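Local structure of hypothetical protein APE0754 (Aeropyrum pernix, 1TUA) at residues D143-A147 against I177-E181. The protein is of unknown function but contains two KH-type domains and probably binds RNA. Sequence-based numbering, arbitrary orientation.
Sequences DYERA and IKRRE
With chi1 of -70° in Arg146 and -60° in Glu181, CG of each residue lies anti to its carbonyl carbon, and extended chains carry the two charged ends together from opposite directions. They join the first turn of helix 144-158, the helix that follows the last strand of the second KH domain, to the long C-terminal helix 163-188. Arginine suits this place because its guanidinium offers two parallel N-H groups. NH2 gives a nearly straight bond of 2.7 Å to Glu181 OE1, from the syn side but tilted out of the carboxylate plane. NH1 meets Glu181 OE2 at 3.1 Å from above that plane. Asp143 does two jobs. As N-cap its OD1 accepts from Arg146 N at 3.1 Å, and its OD2 also takes a weak hydrogen bond from Arg146 NH1, part of a salt bridge, so that NH1 is shared by two acids. Branched Ile177 touches both acid and base: CG2 meets Glu145 OE1 and Arg146 NH1, and CD1 packs on Glu145 CB (3.9 Å). Glu145 OE2 makes a longer salt bridge to NH1 of Arg180, whose NH2 pairs with Glu176 on its own helix. Between the acids, a water bonded to Glu145 OE1 also reaches Glu181 OE2, at 2.7 Å.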
loop_
_atom_site.group_PDB
_atom_site.type_symbol
_atom_site.label_atom_id
_atom_site.label_comp_id
_atom_site.label_asym_id
_atom_site.label_seq_id
_atom_site.Cartn_x
_atom_site.Cartn_y
_atom_site.Cartn_z
ATOM N N ASP A 143 1.005 -6.656 6.980
ATOM C CA ASP A 143 0.011 -6.807 8.039
ATOM C C ASP A 143 0.097 -5.562 8.914
ATOM O O ASP A 143 1.074 -4.813 8.845
ATOM C CB ASP A 143 0.190 -8.109 8.860
ATOM C CG ASP A 143 1.521 -8.202 9.572
ATOM O OD1 ASP A 143 1.887 -7.265 10.309
ATOM O OD2 ASP A 143 2.202 -9.236 9.408
ATOM N N TYR A 144 -0.930 -5.331 9.722
ATOM C CA TYR A 144 -0.996 -4.142 10.559
ATOM C C TYR A 144 0.277 -3.665 11.252
ATOM O O TYR A 144 0.723 -2.544 11.024
ATOM C CB TYR A 144 -2.089 -4.294 11.620
ATOM C CG TYR A 144 -2.273 -3.027 12.414
ATOM C CD1 TYR A 144 -2.826 -1.891 11.826
ATOM C CD2 TYR A 144 -1.828 -2.938 13.731
ATOM C CE1 TYR A 144 -2.926 -0.694 12.528
ATOM C CE2 TYR A 144 -1.923 -1.744 14.443
ATOM C CZ TYR A 144 -2.470 -0.628 13.835
ATOM O OH TYR A 144 -2.554 0.556 14.530
ATOM N N GLU A 145 0.852 -4.499 12.111
ATOM C CA GLU A 145 2.052 -4.101 12.835
ATOM C C GLU A 145 3.277 -3.836 11.965
ATOM O O GLU A 145 4.009 -2.871 12.196
ATOM C CB GLU A 145 2.392 -5.148 13.881
ATOM C CG GLU A 145 1.337 -5.288 14.933
ATOM C CD GLU A 145 1.817 -6.130 16.076
ATOM O OE1 GLU A 145 2.035 -7.343 15.870
ATOM O OE2 GLU A 145 1.996 -5.572 17.178
ATOM N N ARG A 146 3.509 -4.694 10.978
ATOM C CA ARG A 146 4.649 -4.515 10.087
ATOM C C ARG A 146 4.482 -3.272 9.208
ATOM O O ARG A 146 5.436 -2.521 9.002
ATOM C CB ARG A 146 4.846 -5.766 9.228
ATOM C CG ARG A 146 5.338 -6.957 10.039
ATOM C CD ARG A 146 5.435 -8.220 9.203
ATOM N NE ARG A 146 6.127 -9.276 9.941
ATOM C CZ ARG A 146 5.659 -9.853 11.043
ATOM N NH1 ARG A 146 4.486 -9.486 11.542
ATOM N NH2 ARG A 146 6.377 -10.783 11.658
ATOM N N ALA A 147 3.274 -3.046 8.700
ATOM C CA ALA A 147 3.023 -1.865 7.877
ATOM C C ALA A 147 3.203 -0.593 8.721
ATOM O O ALA A 147 3.742 0.410 8.247
ATOM C CB ALA A 147 1.611 -1.918 7.287
ATOM N N ILE A 177 8.026 -7.493 17.728
ATOM C CA ILE A 177 6.852 -8.048 17.056
ATOM C C ILE A 177 7.008 -9.552 16.816
ATOM O O ILE A 177 6.112 -10.344 17.127
ATOM C CB ILE A 177 6.617 -7.327 15.697
ATOM C CG1 ILE A 177 6.220 -5.872 15.956
ATOM C CG2 ILE A 177 5.541 -8.042 14.886
ATOM C CD1 ILE A 177 6.175 -5.016 14.711
ATOM N N LYS A 178 8.155 -9.942 16.272
ATOM C CA LYS A 178 8.410 -11.342 15.983
ATOM C C LYS A 178 8.583 -12.166 17.252
ATOM O O LYS A 178 8.155 -13.315 17.311
ATOM C CB LYS A 178 9.644 -11.484 15.094
ATOM C CG LYS A 178 9.466 -10.925 13.698
ATOM C CD LYS A 178 10.674 -11.257 12.852
ATOM C CE LYS A 178 10.490 -10.806 11.426
ATOM N NZ LYS A 178 11.675 -11.182 10.603
ATOM N N ARG A 179 9.213 -11.586 18.267
ATOM C CA ARG A 179 9.395 -12.310 19.519
ATOM C C ARG A 179 8.024 -12.648 20.093
ATOM O O ARG A 179 7.764 -13.787 20.483
ATOM C CB ARG A 179 10.192 -11.468 20.522
ATOM C CG ARG A 179 10.411 -12.155 21.871
ATOM C CD ARG A 179 11.651 -11.617 22.577
ATOM N NE ARG A 179 11.893 -12.279 23.857
ATOM C CZ ARG A 179 11.162 -12.082 24.951
ATOM N NH1 ARG A 179 10.138 -11.232 24.923
ATOM N NH2 ARG A 179 11.452 -12.734 26.074
ATOM N N ARG A 180 7.142 -11.654 20.124
ATOM C CA ARG A 180 5.793 -11.834 20.647
ATOM C C ARG A 180 5.050 -12.904 19.861
ATOM O O ARG A 180 4.335 -13.727 20.433
ATOM C CB ARG A 180 5.030 -10.516 20.570
ATOM C CG ARG A 180 3.762 -10.483 21.388
ATOM C CD ARG A 180 3.070 -9.136 21.255
ATOM N NE ARG A 180 4.024 -8.029 21.319
ATOM C CZ ARG A 180 4.372 -7.277 20.275
ATOM N NH1 ARG A 180 3.841 -7.507 19.078
ATOM N NH2 ARG A 180 5.264 -6.303 20.421
ATOM N N GLU A 181 5.214 -12.894 18.544
ATOM C CA GLU A 181 4.546 -13.883 17.713
ATOM C C GLU A 181 5.061 -15.278 18.050
ATOM O O GLU A 181 4.279 -16.212 18.219
ATOM C CB GLU A 181 4.769 -13.583 16.223
ATOM C CG GLU A 181 4.242 -12.221 15.793
ATOM C CD GLU A 181 4.361 -11.976 14.292
ATOM O OE1 GLU A 181 5.429 -12.274 13.712
ATOM O OE2 GLU A 181 3.383 -11.470 13.698
HETATM O O HOH W 1 3.621 -9.728 17.412
HETATM O O HOH W 2 1.747 -9.549 14.515
#